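Local coordinates for protein 2-aminomuconate 6-semialdehyde dehydrogenase (Burkholderia cenocepacia, PDB 4U3W) that probably oxidises the aldehyde group of 2-aminomuconate 6-semialdehyde to a carboxylate with a nicotinamide cofactor, as a member of the aldehyde dehydrogenase family, at residues V53-A58 with H226-N231; G167-W172 with F236-P241. One frame throughout, in Å; residues are numbered along the deposited sequence.

Interaction 1 of 2, residues V53-A58 with H226-N231; sequences VCEADA and HGHGQN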
ATOM      1  N   VAL A  53     -34.063 -30.622  13.543  1.00 24.91           N
ATOM      2  CA  VAL A  53     -32.851 -29.837  13.774  1.00 26.25           C
ATOM      3  C   VAL A  53     -32.688 -29.718  15.277  1.00 27.04           C
ATOM      4  O   VAL A  53     -33.650 -29.360  15.987  1.00 25.40           O
ATOM      5  CB  VAL A  53     -32.967 -28.424  13.161  1.00 23.82           C
ATOM      6  CG1 VAL A  53     -31.618 -27.722  13.165  1.00 23.68           C
ATOM      7  CG2 VAL A  53     -33.515 -28.477  11.688  1.00 23.95           C
ATOM      8  N   CYS A  54     -31.504 -30.018  15.788  1.00 28.53           N
ATOM      9  CA  CYS A  54     -31.282 -29.860  17.226  1.00 25.48           C
ATOM     10  C   CYS A  54     -31.243 -28.377  17.620  1.00 25.85           C
ATOM     11  O   CYS A  54     -30.708 -27.532  16.897  1.00 24.65           O
ATOM     12  CB  CYS A  54     -29.962 -30.551  17.629  1.00 24.32           C
ATOM     13  SG  CYS A  54     -30.069 -32.327  17.403  1.00 29.15           S
ATOM     14  N   GLU A  55     -31.705 -28.058  18.812  1.00 26.31           N
ATOM     15  CA  GLU A  55     -31.700 -26.663  19.279  1.00 25.49           C
ATOM     16  C   GLU A  55     -30.689 -26.427  20.402  1.00 26.81           C
ATOM     17  O   GLU A  55     -30.852 -27.001  21.521  1.00 25.84           O
ATOM     18  CB  GLU A  55     -33.098 -26.310  19.786  1.00 27.86           C
ATOM     19  CG  GLU A  55     -33.226 -24.933  20.425  1.00 27.14           C
ATOM     20  CD  GLU A  55     -33.354 -23.809  19.360  1.00 28.78           C
ATOM     21  OE1 GLU A  55     -34.050 -23.985  18.331  1.00 29.69           O
ATOM     22  OE2 GLU A  55     -32.700 -22.778  19.549  1.00 30.00           O
ATOM     23  N   ALA A  56     -29.681 -25.585  20.196  1.00 26.31           N
ATOM     24  CA  ALA A  56     -28.656 -25.423  21.274  1.00 25.81           C
ATOM     25  C   ALA A  56     -29.108 -24.477  22.417  1.00 34.33           C
ATOM     26  O   ALA A  56     -29.498 -23.325  22.165  1.00 33.71           O
ATOM     27  CB  ALA A  56     -27.340 -24.907  20.682  1.00 26.81           C
ATOM     28  N   ASP A  57     -29.085 -24.952  23.661  1.00 31.46           N
ATOM     29  CA  ASP A  57     -29.414 -24.064  24.772  1.00 32.12           C
ATOM     30  C   ASP A  57     -28.139 -23.332  25.215  1.00 34.23           C
ATOM     31  O   ASP A  57     -27.031 -23.590  24.695  1.00 33.48           O
ATOM     32  CB  ASP A  57     -30.054 -24.831  25.952  1.00 30.14           C
ATOM     33  CG  ASP A  57     -29.095 -25.837  26.638  1.00 39.41           C
ATOM     34  OD1 ASP A  57     -27.874 -25.656  26.645  1.00 34.77           O
ATOM     35  OD2 ASP A  57     -29.590 -26.824  27.214  1.00 42.53           O
ATOM     36  N   ALA A  58     -28.281 -22.440  26.190  1.00 33.25           N
ATOM     37  CA  ALA A  58     -27.162 -21.590  26.592  1.00 36.91           C
ATOM     38  C   ALA A  58     -25.936 -22.373  27.147  1.00 35.76           C
ATOM     39  O   ALA A  58     -24.789 -21.917  26.980  1.00 36.78           O
ATOM     40  CB  ALA A  58     -27.644 -20.564  27.627  1.00 40.82           C
ATOM     41  N   HIS A 226     -26.811 -25.181  16.045  1.00 26.63           N
ATOM     42  CA  HIS A 226     -28.089 -24.873  15.443  1.00 26.51           C
ATOM     43  C   HIS A 226     -29.050 -24.272  16.436  1.00 30.29           C
ATOM     44  O   HIS A 226     -28.964 -24.525  17.681  1.00 27.69           O
ATOM     45  CB  HIS A 226     -28.750 -26.105  14.848  1.00 26.21           C
ATOM     46  CG  HIS A 226     -28.078 -26.607  13.599  1.00 28.61           C
ATOM     47  ND1 HIS A 226     -28.038 -25.880  12.408  1.00 25.33           N
ATOM     48  CD2 HIS A 226     -27.401 -27.757  13.353  1.00 28.30           C
ATOM     49  CE1 HIS A 226     -27.431 -26.592  11.486  1.00 25.00           C
ATOM     50  NE2 HIS A 226     -27.024 -27.735  12.027  1.00 29.36           N
ATOM     51  N   GLY A 227     -29.979 -23.495  15.895  1.00 27.12           N
ATOM     52  CA  GLY A 227     -31.038 -22.978  16.739  1.00 27.77           C
ATOM     53  C   GLY A 227     -31.617 -21.688  16.263  1.00 30.58           C
ATOM     54  O   GLY A 227     -31.269 -21.212  15.182  1.00 30.06           O
ATOM     55  N   HIS A 228     -32.481 -21.120  17.091  1.00 28.68           N
ATOM     56  CA  HIS A 228     -33.141 -19.881  16.767  1.00 30.04           C
ATOM     57  C   HIS A 228     -32.314 -18.671  17.180  1.00 30.52           C
ATOM     58  O   HIS A 228     -31.150 -18.809  17.532  1.00 30.71           O
ATOM     59  CB  HIS A 228     -34.563 -19.882  17.396  1.00 29.74           C
ATOM     60  CG  HIS A 228     -35.493 -20.779  16.650  1.00 32.69           C
ATOM     61  ND1 HIS A 228     -35.327 -22.152  16.631  1.00 33.05           N
ATOM     62  CD2 HIS A 228     -36.553 -20.512  15.838  1.00 35.23           C
ATOM     63  CE1 HIS A 228     -36.275 -22.697  15.880  1.00 35.53           C
ATOM     64  NE2 HIS A 228     -37.014 -21.725  15.365  1.00 36.35           N
ATOM     65  N   GLY A 229     -32.895 -17.481  17.075  1.00 32.76           N
ATOM     66  CA  GLY A 229     -32.132 -16.241  17.253  1.00 33.21           C
ATOM     67  C   GLY A 229     -32.481 -15.623  18.601  1.00 33.71           C
ATOM     68  O   GLY A 229     -31.873 -15.922  19.607  1.00 33.84           O
ATOM     69  N   GLN A 230     -33.479 -14.752  18.626  1.00 33.89           N
ATOM     70  CA  GLN A 230     -33.870 -14.093  19.860  1.00 39.52           C
ATOM     71  C   GLN A 230     -34.288 -15.086  20.957  1.00 38.99           C
ATOM     72  O   GLN A 230     -34.999 -16.081  20.697  1.00 39.98           O
ATOM     73  CB  GLN A 230     -35.006 -13.127  19.565  1.00 46.34           C
ATOM     74  CG  GLN A 230     -35.505 -12.374  20.785  1.00 54.99           C
ATOM     75  CD  GLN A 230     -36.737 -11.531  20.516  1.00 62.92           C
ATOM     76  OE1 GLN A 230     -37.109 -11.348  19.369  1.00 66.04           O
ATOM     77  NE2 GLN A 230     -37.370 -11.009  21.575  1.00 66.34           N
ATOM     78  N   ASN A 231     -33.799 -14.824  22.170  1.00 36.73           N
ATOM     79  CA  ASN A 231     -33.936 -15.703  23.333  1.00 40.19           C
ATOM     80  C   ASN A 231     -33.573 -17.172  23.067  1.00 39.75           C
ATOM     81  O   ASN A 231     -34.124 -18.132  23.671  1.00 40.03           O
ATOM     82  CB  ASN A 231     -35.355 -15.666  23.942  1.00 47.51           C
ATOM     83  CG  ASN A 231     -35.705 -14.387  24.529  1.00 56.78           C
ATOM     84  OD1 ASN A 231     -35.085 -13.909  25.502  1.00 61.95           O
ATOM     85  ND2 ASN A 231     -36.924 -13.897  24.100  1.00 61.68           N
TER

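Interaction 2 of 2, residues G167-W172 with F236-P241; sequences GIISPW and FLTRHP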
ATOM      1  N   GLY A 167     -17.719 -15.234  16.679  1.00 27.59           N
ATOM      2  CA  GLY A 167     -19.077 -15.728  16.646  1.00 31.24           C
ATOM      3  C   GLY A 167     -19.733 -15.256  15.341  1.00 30.89           C
ATOM      4  O   GLY A 167     -19.678 -14.069  15.030  1.00 32.04           O
ATOM      5  N   ILE A 168     -20.327 -16.187  14.592  1.00 28.09           N
ATOM      6  CA  ILE A 168     -20.841 -15.906  13.230  1.00 28.48           C
ATOM      7  C   ILE A 168     -22.323 -16.251  13.190  1.00 28.62           C
ATOM      8  O   ILE A 168     -22.709 -17.403  13.424  1.00 26.53           O
ATOM      9  CB  ILE A 168     -20.089 -16.714  12.153  1.00 26.01           C
ATOM     10  CG1 ILE A 168     -18.599 -16.239  12.042  1.00 25.93           C
ATOM     11  CG2 ILE A 168     -20.814 -16.572  10.759  1.00 27.46           C
ATOM     12  CD1 ILE A 168     -17.761 -17.077  11.087  1.00 28.19           C
ATOM     13  N   ILE A 169     -23.161 -15.251  12.953  1.00 27.11           N
ATOM     14  CA  ILE A 169     -24.582 -15.493  12.869  1.00 27.27           C
ATOM     15  C   ILE A 169     -25.036 -15.175  11.429  1.00 31.42           C
ATOM     16  O   ILE A 169     -24.916 -14.036  10.993  1.00 30.29           O
ATOM     17  CB  ILE A 169     -25.326 -14.656  13.848  1.00 29.71           C
ATOM     18  CG1 ILE A 169     -24.996 -15.164  15.285  1.00 37.13           C
ATOM     19  CG2 ILE A 169     -26.823 -14.807  13.675  1.00 28.26           C
ATOM     20  CD1 ILE A 169     -25.214 -14.160  16.318  1.00 37.20           C
ATOM     21  N   SER A 170     -25.490 -16.168  10.682  1.00 30.22           N
ATOM     22  CA  SER A 170     -25.675 -15.910   9.239  1.00 29.12           C
ATOM     23  C   SER A 170     -27.129 -16.055   8.819  1.00 27.01           C
ATOM     24  O   SER A 170     -27.936 -16.717   9.509  1.00 26.92           O
ATOM     25  CB  SER A 170     -24.737 -16.818   8.393  1.00 31.84           C
ATOM     26  OG  SER A 170     -25.100 -18.149   8.523  1.00 34.64           O
ATOM     27  N   PRO A 171     -27.497 -15.373   7.713  1.00 26.98           N
ATOM     28  CA  PRO A 171     -28.895 -15.250   7.307  1.00 27.31           C
ATOM     29  C   PRO A 171     -29.403 -16.434   6.459  1.00 29.77           C
ATOM     30  O   PRO A 171     -28.626 -17.292   6.023  1.00 26.36           O
ATOM     31  CB  PRO A 171     -28.895 -13.939   6.480  1.00 27.88           C
ATOM     32  CG  PRO A 171     -27.532 -13.956   5.817  1.00 31.11           C
ATOM     33  CD  PRO A 171     -26.594 -14.533   6.858  1.00 28.72           C
ATOM     34  N   TRP A 172     -30.706 -16.454   6.186  1.00 27.15           N
ATOM     35  CA  TRP A 172     -31.285 -17.544   5.426  1.00 27.49           C
ATOM     36  C   TRP A 172     -31.303 -17.310   3.906  1.00 29.19           C
ATOM     37  O   TRP A 172     -31.661 -18.219   3.137  1.00 31.46           O
ATOM     38  CB  TRP A 172     -32.731 -17.819   5.879  1.00 27.02           C
ATOM     39  CG  TRP A 172     -33.615 -16.596   6.058  1.00 31.84           C
ATOM     40  CD1 TRP A 172     -33.983 -16.028   7.249  1.00 32.26           C
ATOM     41  CD2 TRP A 172     -34.298 -15.843   5.028  1.00 30.49           C
ATOM     42  NE1 TRP A 172     -34.806 -14.944   7.023  1.00 32.44           N
ATOM     43  CE2 TRP A 172     -35.021 -14.811   5.675  1.00 32.63           C
ATOM     44  CE3 TRP A 172     -34.361 -15.940   3.620  1.00 30.95           C
ATOM     45  CZ2 TRP A 172     -35.809 -13.882   4.968  1.00 35.30           C
ATOM     46  CZ3 TRP A 172     -35.149 -15.013   2.913  1.00 31.15           C
ATOM     47  CH2 TRP A 172     -35.852 -13.989   3.582  1.00 34.65           C
ATOM     48  N   PHE A 236     -27.673 -16.085  22.723  1.00 34.11           N
ATOM     49  CA  PHE A 236     -26.720 -16.598  23.719  1.00 32.93           C
ATOM     50  C   PHE A 236     -25.277 -16.391  23.261  1.00 33.57           C
ATOM     51  O   PHE A 236     -24.378 -16.069  24.050  1.00 33.67           O
ATOM     52  CB  PHE A 236     -26.961 -18.076  23.963  1.00 32.70           C
ATOM     53  CG  PHE A 236     -28.395 -18.413  24.345  1.00 33.22           C
ATOM     54  CD1 PHE A 236     -29.231 -17.454  24.891  1.00 34.16           C
ATOM     55  CD2 PHE A 236     -28.881 -19.684  24.136  1.00 32.80           C
ATOM     56  CE1 PHE A 236     -30.541 -17.741  25.212  1.00 38.26           C
ATOM     57  CE2 PHE A 236     -30.204 -20.012  24.484  1.00 35.49           C
ATOM     58  CZ  PHE A 236     -31.051 -19.027  25.023  1.00 37.35           C
ATOM     59  N   LEU A 237     -25.056 -16.624  21.972  1.00 31.32           N
ATOM     60  CA  LEU A 237     -23.714 -16.494  21.384  1.00 30.70           C
ATOM     61  C   LEU A 237     -23.200 -15.053  21.512  1.00 34.86           C
ATOM     62  O   LEU A 237     -22.056 -14.807  21.910  1.00 33.39           O
ATOM     63  CB  LEU A 237     -23.764 -16.949  19.914  1.00 29.69           C
ATOM     64  CG  LEU A 237     -22.416 -16.831  19.193  1.00 29.08           C
ATOM     65  CD1 LEU A 237     -21.235 -17.580  19.893  1.00 36.95           C
ATOM     66  CD2 LEU A 237     -22.598 -17.383  17.833  1.00 29.08           C
ATOM     67  N   THR A 238     -24.054 -14.085  21.215  1.00 31.48           N
ATOM     68  CA  THR A 238     -23.648 -12.680  21.256  1.00 31.97           C
ATOM     69  C   THR A 238     -23.356 -12.148  22.646  1.00 40.55           C
ATOM     70  O   THR A 238     -22.574 -11.208  22.778  1.00 40.56           O
ATOM     71  CB  THR A 238     -24.736 -11.789  20.646  1.00 33.83           C
ATOM     72  OG1 THR A 238     -25.905 -11.874  21.458  1.00 34.86           O
ATOM     73  CG2 THR A 238     -25.098 -12.240  19.236  1.00 31.36           C
ATOM     74  N   ARG A 239     -24.010 -12.722  23.675  1.00 38.60           N
ATOM     75  CA  ARG A 239     -23.791 -12.273  25.032  1.00 40.54           C
ATOM     76  C   ARG A 239     -22.696 -13.090  25.694  1.00 41.33           C
ATOM     77  O   ARG A 239     -22.385 -12.884  26.888  1.00 41.63           O
ATOM     78  CB  ARG A 239     -25.089 -12.372  25.843  1.00 48.14           C
ATOM     79  CG  ARG A 239     -26.192 -11.459  25.318  1.00 55.98           C
ATOM     80  CD  ARG A 239     -27.420 -11.520  26.224  1.00 63.46           C
ATOM     81  NE  ARG A 239     -27.543 -12.878  26.755  1.00 68.35           N
ATOM     82  CZ  ARG A 239     -28.686 -13.504  26.987  1.00 70.71           C
ATOM     83  NH1 ARG A 239     -29.836 -12.886  26.763  1.00 72.28           N
ATOM     84  NH2 ARG A 239     -28.674 -14.744  27.457  1.00 72.41           N
ATOM     85  N   HIS A 240     -22.081 -14.020  24.969  1.00 36.76           N
ATOM     86  CA  HIS A 240     -21.084 -14.833  25.686  1.00 37.50           C
ATOM     87  C   HIS A 240     -19.815 -14.024  26.032  1.00 39.15           C
ATOM     88  O   HIS A 240     -19.233 -13.356  25.184  1.00 41.51           O
ATOM     89  CB  HIS A 240     -20.680 -16.051  24.898  1.00 35.36           C
ATOM     90  CG  HIS A 240     -20.030 -17.083  25.749  1.00 34.60           C
ATOM     91  ND1 HIS A 240     -18.734 -16.956  26.221  1.00 33.97           N
ATOM     92  CD2 HIS A 240     -20.513 -18.238  26.266  1.00 35.86           C
ATOM     93  CE1 HIS A 240     -18.431 -18.017  26.949  1.00 33.67           C
ATOM     94  NE2 HIS A 240     -19.504 -18.792  27.023  1.00 38.38           N
ATOM     95  N   PRO A 241     -19.387 -14.069  27.291  1.00 41.94           N
ATOM     96  CA  PRO A 241     -18.272 -13.175  27.598  1.00 41.31           C
ATOM     97  C   PRO A 241     -16.915 -13.624  27.024  1.00 37.50           C
ATOM     98  O   PRO A 241     -15.973 -12.856  27.092  1.00 38.11           O
ATOM     99  CB  PRO A 241     -18.248 -13.157  29.128  1.00 44.84           C
ATOM    100  CG  PRO A 241     -18.931 -14.418  29.545  1.00 45.11           C
ATOM    101  CD  PRO A 241     -19.875 -14.816  28.470  1.00 40.60           C
TER

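Interaction 1 of 2, residues V53-A58 with H226-N231
Glu55 and His228 meet through both oxygens of the carboxylate, and this pair makes two of the contact's three hydrogen bonds. OE1 of Glu55 takes a hydrogen bond from ND1 of His228 at 2.8 Å, coming in at the ring's edge and close to its plane. The backbone N of His228 reaches Glu55 OE2 at 3.0 Å, a nearly straight bond (165° at the hydrogen) made to the syn lone pair. One acidic group thus grips a histidine by ring and main chain together, which should limit the ring's rotation and keep ND1 protonated. The glutamate gets there by bending at chi2 (80°), with CG anti to the backbone N, which turns the carboxylate over Gly227, whose CA lies 3.3 Å from Glu55 OE2. That closeness leaves little space for a side chain, and the backbone angles of Gly227 would by themselves jam a CB against the preceding carbonyl oxygen.

One hydrogen bond runs backbone to backbone between the two segments, from Ala56 N to His226 O at 2.8 Å. The methyl of Ala56 rests beside the same carbonyl oxygen.

Apolar contact centres on His226. Val53 CG1 lies over one face of its imidazole, a CH-pi contact 4.2 Å from the ring centroid. NE2 of this ring is hydrogen-bonded to Thr206 OG1, so its polar end is held from beyond the contact.

The 53-58 segment leaves strand 49-54, an inner strand between 23-28 and 38-42, and Asp57 N-caps the helix that follows by hydrogen-bonding to Leu60 N. The 226-231 loop joins strand 222-224 to helix 233-238. Lys196 NZ hydrogen-bonds to Gly227 O, and Phe39 of strand 38-42 meets the His228 ring edge-to-face. Ala56 packs against His26 of strand 23-28 and Ala233 of helix 233-238.

Interaction 2 of 2, residues G167-W172 with F236-P241
Leu237 reaches from the last turn of a short helix to the end of a central strand, where its CD2 methyl settles over the backbone: Gly167 CA and Ile168 N are each 4.1 Å from Leu237 CD2. A chi1 of 179° swings CG away from the leucine's own backbone N and toward the strand, and CD2 is the methyl that makes the contact. Gly167 has no side chain in the way, and this lets the methyl come down close to the strand.

Ile169 is the second large contributor. Its chain and that of Leu237 slide past one another in opposite directions, with Ile169 CG1 4.1 Å from Leu237 CD2. This is helix-on-sheet packing within the Rossmann-like dinucleotide-binding domain of the aldehyde dehydrogenase family: helix 233-238 belongs to the beta-alpha-beta crossover from strand 222-224 to strand 245-249, and lies over strand 153-169 on the way. Further out, CD1 of Ile169 abuts Thr238 CG2 at 3.5 Å, tight for two methyls. The threonine hydroxyl turns back into its own helix and hydrogen-bonds to Glu235 O.

Ile246 and Phe248 of the adjoining parallel strand 245-249 flank Thr238 and Ile169 respectively. Ile168 points to the other face, onto Lys182 and Val183 of helix 175-188.

Overall arrangement
The centres of interactions 1 and 2 lie 10 Å apart, and helix 233-238, which follows the 226-231 loop, joins them along the chain. They also touch through Phe236, whose ring sits between the segments of interaction 1: its CZ is 3.5 Å from Asn231 O and its CD2 3.5 Å from Ala58 N. Interaction 1 places the N-terminal strands against the loop feeding the helix, and interaction 2 seats that helix on the sheet. In relatives the equivalents of this loop and helix, and of the loop after Ile169, border the dinucleotide site, and probably do so here. Separately, a bound magnesium ion lies about 9 Å from the side chain of Val53.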